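Local structure of importin subunit beta-1 (Saccharomyces cerevisiae, 5OWU) at residues A[82-87]-A[95-100]; A[230-233]-A[239-242]; A[804-809]-A[829-834]. The protein carries proteins into the nucleus by associating with importin alpha, the subunit that recognises the classical nuclear localization signal of the cargo. All blocks are in the same frame, centred on the assembly; numbering follows the deposited sequence.

Interaction 1 of 3, residues A[82-87]-A[95-100]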
ATOM      1  N   GLN A  82     -12.708  28.983   3.052  1.00 29.45           N
ATOM      2  CA  GLN A  82     -13.575  30.005   3.629  1.00 26.76           C
ATOM      3  C   GLN A  82     -12.782  31.218   4.110  1.00 26.89           C
ATOM      4  O   GLN A  82     -13.274  32.353   4.026  1.00 25.17           O
ATOM      5  CB  GLN A  82     -14.396  29.418   4.775  1.00 32.52           C
ATOM      6  CG  GLN A  82     -15.303  30.456   5.442  1.00 48.55           C
ATOM      7  CD  GLN A  82     -16.272  29.853   6.435  1.00 55.58           C
ATOM      8  OE1 GLN A  82     -16.644  28.684   6.332  1.00 65.35           O
ATOM      9  NE2 GLN A  82     -16.688  30.654   7.409  1.00 52.36           N
ATOM     10  N   ARG A  83     -11.566  31.009   4.621  1.00 27.78           N
ATOM     11  CA  ARG A  83     -10.749  32.147   5.036  1.00 30.86           C
ATOM     12  C   ARG A  83     -10.365  33.018   3.842  1.00 33.45           C
ATOM     13  O   ARG A  83     -10.415  34.248   3.924  1.00 23.62           O
ATOM     14  CB  ARG A  83      -9.495  31.677   5.774  1.00 26.93           C
ATOM     15  CG  ARG A  83      -8.569  32.840   6.135  1.00 33.61           C
ATOM     16  CD  ARG A  83      -7.420  32.427   7.016  1.00 27.79           C
ATOM     17  NE  ARG A  83      -6.561  31.433   6.385  1.00 30.17           N
ATOM     18  CZ  ARG A  83      -5.424  31.000   6.919  1.00 32.47           C
ATOM     19  NH1 ARG A  83      -5.017  31.489   8.078  1.00 30.95           N
ATOM     20  NH2 ARG A  83      -4.690  30.087   6.295  1.00 33.03           N
ATOM     21  N   TRP A  84      -9.953  32.407   2.732  1.00 22.12           N
ATOM     22  CA  TRP A  84      -9.699  33.185   1.522  1.00 24.34           C
ATOM     23  C   TRP A  84     -10.944  33.952   1.097  1.00 26.09           C
ATOM     24  O   TRP A  84     -10.883  35.150   0.785  1.00 23.52           O
ATOM     25  CB  TRP A  84      -9.232  32.266   0.391  1.00 24.03           C
ATOM     26  CG  TRP A  84      -9.121  32.962  -0.932  1.00 22.72           C
ATOM     27  CD1 TRP A  84     -10.042  32.958  -1.934  1.00 22.82           C
ATOM     28  CD2 TRP A  84      -8.034  33.773  -1.392  1.00 22.24           C
ATOM     29  NE1 TRP A  84      -9.597  33.707  -2.992  1.00 25.85           N
ATOM     30  CE2 TRP A  84      -8.367  34.219  -2.688  1.00 21.62           C
ATOM     31  CE3 TRP A  84      -6.811  34.160  -0.839  1.00 23.64           C
ATOM     32  CZ2 TRP A  84      -7.518  35.029  -3.442  1.00 29.37           C
ATOM     33  CZ3 TRP A  84      -5.972  34.968  -1.585  1.00 25.48           C
ATOM     34  CH2 TRP A  84      -6.328  35.394  -2.872  1.00 29.03           C
ATOM     35  N   ILE A  85     -12.091  33.277   1.094  1.00 26.28           N
ATOM     36  CA  ILE A  85     -13.304  33.883   0.561  1.00 23.21           C
ATOM     37  C   ILE A  85     -13.753  35.065   1.414  1.00 27.40           C
ATOM     38  O   ILE A  85     -14.133  36.115   0.879  1.00 25.17           O
ATOM     39  CB  ILE A  85     -14.405  32.815   0.428  1.00 23.90           C
ATOM     40  CG1 ILE A  85     -14.029  31.852  -0.707  1.00 31.26           C
ATOM     41  CG2 ILE A  85     -15.769  33.460   0.184  1.00 23.97           C
ATOM     42  CD1 ILE A  85     -14.847  30.597  -0.754  1.00 37.39           C
ATOM     43  N   THR A  86     -13.721  34.924   2.744  1.00 24.68           N
ATOM     44  CA  THR A  86     -14.291  35.946   3.622  1.00 27.71           C
ATOM     45  C   THR A  86     -13.275  36.930   4.197  1.00 28.88           C
ATOM     46  O   THR A  86     -13.625  38.086   4.430  1.00 30.72           O
ATOM     47  CB  THR A  86     -15.050  35.300   4.792  1.00 30.47           C
ATOM     48  OG1 THR A  86     -14.149  34.550   5.612  1.00 31.47           O
ATOM     49  CG2 THR A  86     -16.151  34.388   4.282  1.00 28.96           C
ATOM     50  N   GLN A  87     -12.032  36.526   4.430  1.00 26.79           N
ATOM     51  CA  GLN A  87     -11.078  37.383   5.131  1.00 28.00           C
ATOM     52  C   GLN A  87     -10.137  38.160   4.218  1.00 26.03           C
ATOM     53  O   GLN A  87      -9.529  39.129   4.672  1.00 30.34           O
ATOM     54  CB  GLN A  87     -10.241  36.551   6.109  1.00 25.57           C
ATOM     55  CG  GLN A  87     -11.093  35.792   7.124  1.00 34.72           C
ATOM     56  CD  GLN A  87     -12.048  36.708   7.879  1.00 33.72           C
ATOM     57  OE1 GLN A  87     -11.624  37.658   8.534  1.00 37.44           O
ATOM     58  NE2 GLN A  87     -13.345  36.433   7.776  1.00 34.45           N
ATOM     59  N   GLN A  95      -5.399  42.071  -6.262  1.00 31.08           N
ATOM     60  CA  GLN A  95      -3.973  42.388  -6.301  1.00 34.70           C
ATOM     61  C   GLN A  95      -3.119  41.130  -6.196  1.00 30.43           C
ATOM     62  O   GLN A  95      -2.101  41.008  -6.886  1.00 28.77           O
ATOM     63  CB  GLN A  95      -3.607  43.373  -5.190  1.00 37.94           C
ATOM     64  CG  GLN A  95      -3.628  44.835  -5.631  1.00 58.19           C
ATOM     65  CD  GLN A  95      -2.466  45.189  -6.552  1.00 63.86           C
ATOM     66  OE1 GLN A  95      -2.329  44.639  -7.647  1.00 68.56           O
ATOM     67  NE2 GLN A  95      -1.618  46.107  -6.104  1.00 70.15           N
ATOM     68  N   ILE A  96      -3.513  40.182  -5.340  1.00 28.67           N
ATOM     69  CA  ILE A  96      -2.738  38.952  -5.183  1.00 25.47           C
ATOM     70  C   ILE A  96      -2.734  38.160  -6.486  1.00 22.33           C
ATOM     71  O   ILE A  96      -1.690  37.673  -6.935  1.00 26.04           O
ATOM     72  CB  ILE A  96      -3.296  38.112  -4.021  1.00 23.32           C
ATOM     73  CG1 ILE A  96      -3.121  38.865  -2.692  1.00 24.61           C
ATOM     74  CG2 ILE A  96      -2.618  36.749  -3.963  1.00 28.29           C
ATOM     75  CD1 ILE A  96      -3.883  38.268  -1.540  1.00 27.08           C
ATOM     76  N   LYS A  97      -3.909  38.011  -7.105  1.00 25.97           N
ATOM     77  CA  LYS A  97      -4.003  37.274  -8.361  1.00 24.74           C
ATOM     78  C   LYS A  97      -3.179  37.948  -9.448  1.00 26.21           C
ATOM     79  O   LYS A  97      -2.449  37.280 -10.189  1.00 28.67           O
ATOM     80  CB  LYS A  97      -5.460  37.169  -8.801  1.00 24.65           C
ATOM     81  CG  LYS A  97      -6.366  36.379  -7.883  1.00 26.46           C
ATOM     82  CD  LYS A  97      -7.733  36.264  -8.540  1.00 36.94           C
ATOM     83  CE  LYS A  97      -8.859  36.213  -7.556  1.00 40.66           C
ATOM     84  NZ  LYS A  97     -10.167  36.202  -8.278  1.00 34.92           N
ATOM     85  N   THR A  98      -3.281  39.277  -9.555  1.00 25.24           N
ATOM     86  CA  THR A  98      -2.478  40.000 -10.539  1.00 36.08           C
ATOM     87  C   THR A  98      -0.984  39.780 -10.312  1.00 32.70           C
ATOM     88  O   THR A  98      -0.227  39.573 -11.269  1.00 27.21           O
ATOM     89  CB  THR A  98      -2.812  41.493 -10.490  1.00 42.78           C
ATOM     90  OG1 THR A  98      -4.209  41.676 -10.752  1.00 46.03           O
ATOM     91  CG2 THR A  98      -2.007  42.267 -11.531  1.00 30.73           C
ATOM     92  N   ASN A  99      -0.535  39.833  -9.055  1.00 30.51           N
ATOM     93  CA  ASN A  99       0.888  39.651  -8.771  1.00 30.79           C
ATOM     94  C   ASN A  99       1.337  38.232  -9.096  1.00 24.08           C
ATOM     95  O   ASN A  99       2.420  38.027  -9.664  1.00 25.84           O
ATOM     96  CB  ASN A  99       1.178  39.984  -7.306  1.00 23.38           C
ATOM     97  CG  ASN A  99       1.098  41.475  -7.020  1.00 35.82           C
ATOM     98  OD1 ASN A  99       1.071  42.295  -7.936  1.00 33.43           O
ATOM     99  ND2 ASN A  99       1.064  41.831  -5.743  1.00 29.63           N
ATOM    100  N   ALA A 100       0.517  37.239  -8.745  1.00 24.63           N
ATOM    101  CA  ALA A 100       0.836  35.857  -9.077  1.00 27.84           C
ATOM    102  C   ALA A 100       0.946  35.664 -10.583  1.00 25.90           C
ATOM    103  O   ALA A 100       1.871  35.003 -11.069  1.00 28.09           O
ATOM    104  CB  ALA A 100      -0.229  34.927  -8.504  1.00 23.10           C
TER

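Interaction 2 of 3, residues A[230-233]-A[239-242]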
ATOM      1  N   CYS A 230      -2.270   9.487 -28.976  1.00 28.92           N
ATOM      2  CA  CYS A 230      -1.603   8.461 -29.781  1.00 38.08           C
ATOM      3  C   CYS A 230      -0.525   9.076 -30.667  1.00 41.90           C
ATOM      4  O   CYS A 230       0.622   8.590 -30.722  1.00 42.11           O
ATOM      5  CB  CYS A 230      -2.632   7.721 -30.629  1.00 33.81           C
ATOM      6  SG  CYS A 230      -3.780   6.735 -29.654  1.00 41.26           S
ATOM      7  N   GLU A 231      -0.882  10.147 -31.378  1.00 42.98           N
ATOM      8  CA  GLU A 231       0.088  10.916 -32.137  1.00 46.85           C
ATOM      9  C   GLU A 231       1.321  11.142 -31.272  1.00 47.65           C
ATOM     10  O   GLU A 231       2.450  10.938 -31.730  1.00 45.11           O
ATOM     11  CB  GLU A 231      -0.528  12.246 -32.594  1.00 47.59           C
ATOM     12  CG  GLU A 231       0.306  13.018 -33.610  1.00 57.41           C
ATOM     13  CD  GLU A 231       1.683  13.403 -33.083  1.00 62.54           C
ATOM     14  OE1 GLU A 231       2.693  13.102 -33.754  1.00 53.94           O
ATOM     15  OE2 GLU A 231       1.755  14.000 -31.987  1.00 69.69           O
ATOM     16  N   ALA A 232       1.116  11.535 -30.013  1.00 38.89           N
ATOM     17  CA  ALA A 232       2.258  11.806 -29.146  1.00 42.80           C
ATOM     18  C   ALA A 232       3.046  10.540 -28.831  1.00 40.95           C
ATOM     19  O   ALA A 232       4.274  10.600 -28.693  1.00 36.52           O
ATOM     20  CB  ALA A 232       1.804  12.480 -27.849  1.00 40.73           C
ATOM     21  N   THR A 233       2.379   9.389 -28.700  1.00 39.96           N
ATOM     22  CA  THR A 233       3.126   8.161 -28.446  1.00 40.05           C
ATOM     23  C   THR A 233       4.005   7.779 -29.623  1.00 47.89           C
ATOM     24  O   THR A 233       4.976   7.040 -29.438  1.00 51.89           O
ATOM     25  CB  THR A 233       2.203   6.980 -28.147  1.00 44.76           C
ATOM     26  OG1 THR A 233       1.447   6.658 -29.318  1.00 39.86           O
ATOM     27  CG2 THR A 233       1.273   7.286 -26.982  1.00 43.44           C
ATOM     28  N   GLU A 239      11.242  11.142 -24.455  1.00 52.94           N
ATOM     29  CA  GLU A 239      10.554  11.645 -23.268  1.00 44.42           C
ATOM     30  C   GLU A 239       9.104  11.995 -23.581  1.00 50.92           C
ATOM     31  O   GLU A 239       8.206  11.748 -22.761  1.00 48.60           O
ATOM     32  CB  GLU A 239      11.296  12.859 -22.708  1.00 54.03           C
ATOM     33  CG  GLU A 239      12.585  12.502 -21.982  1.00 62.65           C
ATOM     34  CD  GLU A 239      13.420  13.720 -21.635  1.00 81.67           C
ATOM     35  OE1 GLU A 239      12.971  14.534 -20.799  1.00 78.41           O
ATOM     36  OE2 GLU A 239      14.523  13.866 -22.205  1.00 88.08           O
ATOM     37  N   VAL A 240       8.855  12.569 -24.760  1.00 40.40           N
ATOM     38  CA  VAL A 240       7.483  12.826 -25.189  1.00 36.73           C
ATOM     39  C   VAL A 240       6.705  11.520 -25.248  1.00 38.75           C
ATOM     40  O   VAL A 240       5.580  11.425 -24.747  1.00 35.08           O
ATOM     41  CB  VAL A 240       7.474  13.558 -26.545  1.00 40.60           C
ATOM     42  CG1 VAL A 240       6.066  13.598 -27.154  1.00 33.84           C
ATOM     43  CG2 VAL A 240       8.004  14.964 -26.374  1.00 46.00           C
ATOM     44  N   GLN A 241       7.298  10.491 -25.860  1.00 42.33           N
ATOM     45  CA  GLN A 241       6.667   9.176 -25.884  1.00 42.73           C
ATOM     46  C   GLN A 241       6.343   8.701 -24.474  1.00 36.12           C
ATOM     47  O   GLN A 241       5.219   8.272 -24.195  1.00 34.05           O
ATOM     48  CB  GLN A 241       7.578   8.165 -26.585  1.00 47.35           C
ATOM     49  CG  GLN A 241       7.687   8.350 -28.084  1.00 45.08           C
ATOM     50  CD  GLN A 241       8.564   7.289 -28.729  1.00 60.61           C
ATOM     51  OE1 GLN A 241       9.477   6.757 -28.098  1.00 44.77           O
ATOM     52  NE2 GLN A 241       8.282   6.970 -29.987  1.00 67.10           N
ATOM     53  N   ALA A 242       7.320   8.765 -23.568  1.00 36.84           N
ATOM     54  CA  ALA A 242       7.095   8.291 -22.205  1.00 41.31           C
ATOM     55  C   ALA A 242       5.909   9.008 -21.568  1.00 39.18           C
ATOM     56  O   ALA A 242       5.028   8.375 -20.971  1.00 41.06           O
ATOM     57  CB  ALA A 242       8.361   8.482 -21.367  1.00 44.76           C
TER

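Interaction 3 of 3, residues A[804-809]-A[829-834]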
ATOM      1  N   GLY A 804     -21.155 -11.755  15.273  1.00 33.83           N
ATOM      2  CA  GLY A 804     -21.117 -12.251  16.641  1.00 34.31           C
ATOM      3  C   GLY A 804     -21.626 -11.233  17.648  1.00 40.40           C
ATOM      4  O   GLY A 804     -22.372 -11.576  18.567  1.00 38.77           O
ATOM      5  N   LEU A 805     -21.223  -9.969  17.494  1.00 34.49           N
ATOM      6  CA  LEU A 805     -21.754  -8.913  18.350  1.00 34.30           C
ATOM      7  C   LEU A 805     -23.266  -8.834  18.245  1.00 38.68           C
ATOM      8  O   LEU A 805     -23.961  -8.667  19.259  1.00 32.59           O
ATOM      9  CB  LEU A 805     -21.144  -7.561  17.976  1.00 35.93           C
ATOM     10  CG  LEU A 805     -19.760  -7.222  18.518  1.00 34.17           C
ATOM     11  CD1 LEU A 805     -19.253  -5.958  17.844  1.00 36.38           C
ATOM     12  CD2 LEU A 805     -19.801  -7.048  20.034  1.00 31.26           C
ATOM     13  N   ILE A 806     -23.801  -8.924  17.023  1.00 36.06           N
ATOM     14  CA  ILE A 806     -25.256  -8.872  16.866  1.00 36.24           C
ATOM     15  C   ILE A 806     -25.905  -9.945  17.735  1.00 36.77           C
ATOM     16  O   ILE A 806     -26.844  -9.680  18.509  1.00 41.91           O
ATOM     17  CB  ILE A 806     -25.645  -9.021  15.383  1.00 48.21           C
ATOM     18  CG1 ILE A 806     -25.044  -7.877  14.559  1.00 39.69           C
ATOM     19  CG2 ILE A 806     -27.166  -9.032  15.230  1.00 50.26           C
ATOM     20  CD1 ILE A 806     -25.291  -7.987  13.049  1.00 44.65           C
ATOM     21  N   GLY A 807     -25.367 -11.164  17.663  1.00 37.13           N
ATOM     22  CA  GLY A 807     -25.958 -12.267  18.408  1.00 45.87           C
ATOM     23  C   GLY A 807     -25.805 -12.132  19.915  1.00 46.11           C
ATOM     24  O   GLY A 807     -26.780 -12.269  20.662  1.00 39.22           O
ATOM     25  N   ASP A 808     -24.578 -11.882  20.383  1.00 39.40           N
ATOM     26  CA  ASP A 808     -24.319 -11.836  21.823  1.00 38.16           C
ATOM     27  C   ASP A 808     -25.079 -10.694  22.486  1.00 38.08           C
ATOM     28  O   ASP A 808     -25.696 -10.871  23.546  1.00 38.22           O
ATOM     29  CB  ASP A 808     -22.820 -11.688  22.085  1.00 35.40           C
ATOM     30  CG  ASP A 808     -22.000 -12.832  21.506  1.00 45.63           C
ATOM     31  OD1 ASP A 808     -22.584 -13.880  21.157  1.00 43.86           O
ATOM     32  OD2 ASP A 808     -20.761 -12.681  21.411  1.00 44.05           O
ATOM     33  N   ILE A 809     -25.041  -9.506  21.882  1.00 40.15           N
ATOM     34  CA  ILE A 809     -25.805  -8.400  22.444  1.00 42.48           C
ATOM     35  C   ILE A 809     -27.278  -8.770  22.499  1.00 47.97           C
ATOM     36  O   ILE A 809     -27.948  -8.550  23.519  1.00 40.39           O
ATOM     37  CB  ILE A 809     -25.561  -7.107  21.646  1.00 38.06           C
ATOM     38  CG1 ILE A 809     -24.108  -6.658  21.832  1.00 36.02           C
ATOM     39  CG2 ILE A 809     -26.523  -6.005  22.100  1.00 41.35           C
ATOM     40  CD1 ILE A 809     -23.684  -5.494  20.956  1.00 28.42           C
ATOM     41  N   ASP A 829     -30.162  -8.360   6.201  1.00 53.11           N
ATOM     42  CA  ASP A 829     -29.383  -8.588   4.989  1.00 51.19           C
ATOM     43  C   ASP A 829     -27.930  -8.908   5.314  1.00 51.19           C
ATOM     44  O   ASP A 829     -27.325  -9.777   4.679  1.00 41.85           O
ATOM     45  CB  ASP A 829     -29.470  -7.364   4.077  1.00 56.23           C
ATOM     46  CG  ASP A 829     -30.877  -7.120   3.558  1.00 67.04           C
ATOM     47  OD1 ASP A 829     -31.717  -8.040   3.656  1.00 66.98           O
ATOM     48  OD2 ASP A 829     -31.139  -6.011   3.045  1.00 69.48           O
ATOM     49  N   TYR A 830     -27.347  -8.212   6.294  1.00 39.66           N
ATOM     50  CA  TYR A 830     -25.955  -8.472   6.655  1.00 46.07           C
ATOM     51  C   TYR A 830     -25.791  -9.870   7.237  1.00 41.82           C
ATOM     52  O   TYR A 830     -24.863 -10.603   6.867  1.00 48.11           O
ATOM     53  CB  TYR A 830     -25.467  -7.417   7.647  1.00 44.61           C
ATOM     54  CG  TYR A 830     -24.027  -7.608   8.064  1.00 38.20           C
ATOM     55  CD1 TYR A 830     -23.016  -7.664   7.115  1.00 49.12           C
ATOM     56  CD2 TYR A 830     -23.676  -7.720   9.403  1.00 38.99           C
ATOM     57  CE1 TYR A 830     -21.703  -7.835   7.483  1.00 43.85           C
ATOM     58  CE2 TYR A 830     -22.363  -7.892   9.782  1.00 36.83           C
ATOM     59  CZ  TYR A 830     -21.380  -7.945   8.817  1.00 43.62           C
ATOM     60  OH  TYR A 830     -20.070  -8.113   9.179  1.00 39.11           O
ATOM     61  N   ILE A 831     -26.683 -10.257   8.149  1.00 35.45           N
ATOM     62  CA  ILE A 831     -26.661 -11.613   8.686  1.00 41.93           C
ATOM     63  C   ILE A 831     -26.718 -12.627   7.553  1.00 53.69           C
ATOM     64  O   ILE A 831     -25.993 -13.628   7.559  1.00 44.28           O
ATOM     65  CB  ILE A 831     -27.820 -11.811   9.681  1.00 47.27           C
ATOM     66  CG1 ILE A 831     -27.610 -10.919  10.911  1.00 37.68           C
ATOM     67  CG2 ILE A 831     -27.934 -13.281  10.092  1.00 47.75           C
ATOM     68  CD1 ILE A 831     -28.772 -10.914  11.894  1.00 42.80           C
ATOM     69  N   LYS A 832     -27.569 -12.379   6.557  1.00 52.88           N
ATOM     70  CA  LYS A 832     -27.748 -13.357   5.486  1.00 54.33           C
ATOM     71  C   LYS A 832     -26.532 -13.415   4.566  1.00 52.56           C
ATOM     72  O   LYS A 832     -26.109 -14.503   4.161  1.00 47.06           O
ATOM     73  CB  LYS A 832     -29.021 -13.031   4.708  1.00 56.49           C
ATOM     74  CG  LYS A 832     -30.279 -13.490   5.444  1.00 63.62           C
ATOM     75  CD  LYS A 832     -31.419 -12.480   5.401  1.00 75.97           C
ATOM     76  CE  LYS A 832     -32.361 -12.732   4.232  1.00 73.42           C
ATOM     77  NZ  LYS A 832     -33.628 -11.963   4.377  1.00 81.04           N
ATOM     78  N   ARG A 833     -25.948 -12.259   4.230  1.00 47.82           N
ATOM     79  CA  ARG A 833     -24.729 -12.259   3.429  1.00 58.84           C
ATOM     80  C   ARG A 833     -23.600 -12.981   4.151  1.00 58.29           C
ATOM     81  O   ARG A 833     -22.823 -13.714   3.528  1.00 55.07           O
ATOM     82  CB  ARG A 833     -24.302 -10.827   3.098  1.00 60.97           C
ATOM     83  CG  ARG A 833     -25.310 -10.030   2.289  1.00 67.15           C
ATOM     84  CD  ARG A 833     -24.644  -8.896   1.515  1.00 73.89           C
ATOM     85  NE  ARG A 833     -23.627  -8.194   2.298  1.00 71.36           N
ATOM     86  CZ  ARG A 833     -23.851  -7.123   3.057  1.00 77.12           C
ATOM     87  NH1 ARG A 833     -25.069  -6.605   3.162  1.00 73.78           N
ATOM     88  NH2 ARG A 833     -22.846  -6.566   3.724  1.00 79.26           N
ATOM     89  N   THR A 834     -23.486 -12.775   5.464  1.00 58.37           N
ATOM     90  CA  THR A 834     -22.428 -13.435   6.221  1.00 61.17           C
ATOM     91  C   THR A 834     -22.690 -14.930   6.351  1.00 50.62           C
ATOM     92  O   THR A 834     -21.747 -15.727   6.356  1.00 52.88           O
ATOM     93  CB  THR A 834     -22.298 -12.796   7.605  1.00 49.40           C
ATOM     94  OG1 THR A 834     -22.044 -11.391   7.464  1.00 50.77           O
ATOM     95  CG2 THR A 834     -21.157 -13.428   8.386  1.00 51.87           C
TER

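Interaction 1 of 3, residues A[82-87]-A[95-100]
Q82 O, in the same helical turn that carries W84 across to I96, is gripped twice by T86: OG1, at 2.8 Å, and the backbone N reach it from opposite faces of its carbonyl plane. Q87 NE2 in turn donates to T86 OG1 with an N-H...O angle of 159°, so a small polar network runs along the exposed side of helix 74-87. From there W84 faces the other way, into the contact. The helical backbones stand well apart, the nearest CA atoms, those of W84 and I96, being 11.3 Å from each other, and the indole fills much of the distance. It reaches across because CG lies anti to the backbone N (chi1 173°), which sends the six-membered ring out toward the 95-100 segment. I96 comes from the opposite direction. Its CD1 lies 3.9 Å from W84 CZ3 and almost as close to CH2, approaching the ring obliquely, while its CG2 is 4.1 Å from W84 CH2, so the ends of both branches of I96 touch the outer CZ3-CH2 side of the six-membered ring. K97 arrives differently: CE lies near the ring plane at the edge, 4.5 Å from W84 CZ2, a loose approach that passes alongside the indole. The polar ends of both side chains converge on E126, whose OE2 accepts a hydrogen bond from W84 NE1 and whose OE1 forms a salt bridge with K97 NZ. I122, from helix 109-126, packs on both W84 and I96, and the latter also meets A41 of helix 37-48. Neighbouring helices packed side by side through a continuous apolar core are the build of the HEAT-repeat alpha-solenoid; here helix 74-87 is joined to HEAT repeat 3 in the importin-beta N-terminal region.

Interaction 2 of 3, residues A[230-233]-A[239-242]
Contacts between side-chain carbons and backbone carbonyls dominate where T233 and Q241 meet, their CA atoms only 4.5 Å apart. T233 O sits against the aliphatic part of the glutamine: Q241 CG is 3.3 Å away, with CB and CD following at 4.0 and 3.7 Å. Q241 CG lies anti to its own carbonyl carbon (chi1 -72°), and the chain runs on extended, so that its stem passes alongside this oxygen. In the same manner A232 O is met by V240 CG1 at 3.8 Å. The apolar component is slight, A232 CB and V240 CG1 approaching to 4.5 Å, but L202 of helix 195-208 touches both residues and completes the patch. This is the tight turn of a helical hairpin, HEAT repeat 6, in which the end of helix 219-233 abuts the first turn of helix 238-255. With an alanine in place of Q241, T233 O would probably lose most of its aliphatic cover, CG and beyond, and a gap would open toward V282 and M285 of helix 280-306, on which the glutamine also packs. Polar bonds lie on each side separately. T233 OG1 turns back to C230 O of its own helix, though at 2.5 Å this bond is modelled rather short and its exact length is doubtful, and V240 N bonds to D237 OD2 in the intervening turn.

Interaction 3 of 3, residues A[804-809]-A[829-834]
The two helical segments approach most closely at I806 and I831, whose CA atoms are 8.7 Å apart, a spacing bridged by the side chains alone. I806 points toward the other helix and divides its contacts between its two branches. CD1, at the end of the longer one, lies 4.0 Å from Y830 CD2, in the plane of the phenol ring and at its edge, so the methyl abuts the rim and does not lie over the face. The shorter branch, CG2, meets I831 CD1 at 4.2 Å. I831 itself starts out to the side, but with CG1 anti to the carbonyl carbon (chi1 -66°) and the chain extended beyond, its terminal methyl is brought round to the isoleucine opposite. Y830 and I806 cross obliquely, and the ring is held from several quarters. T834 OG1 sits 3.6 Å above one face, offset toward the rim. That hydroxyl donates to Y830 O at 3.0 Å from above the carbonyl plane, and the threonine's position over the ring is probably helped by this bond within its own helix. At the far end of the tyrosine, OH hydrogen-bonds to S799 OG, which ties the phenol to helix 796-812 a second time, and V786 and A787 of helix 776-788 also touch the side chain. I831 continues onto R852 and Q855 of helix 842-860. HEAT repeats 18 and 19 are thus joined here by buried hydrocarbon, with both isoleucines meeting their partners through methyl groups. Such undirected contacts depend on shape and burial: the bond to S799 probably fixes where the tip of the phenol lies, while I806 at the rim and T834 over one face are likely to limit how the ring can turn.

From the N terminus, the three contacts occur in series, with none nested in or crossing another. Interaction 1 closes the short chain segment 88-94, which holds the linker between helix 74-87 and helix 90-104. Interaction 2 closes the still shorter segment 234-238, with its turn, within HEAT repeat 6. Near the C terminus, interaction 3 closes the longer segment 810-828, linking HEAT repeats 18 and 19. The centres of interactions 1 and 2 are about 38 Å apart, whereas interaction 3 lies about 53 Å from the first and about 54 Å from the second, which is on the opposite side of the chain's centre. In chain order, all three join successive or nearly successive helices, as expected along a solenoid of stacked repeats.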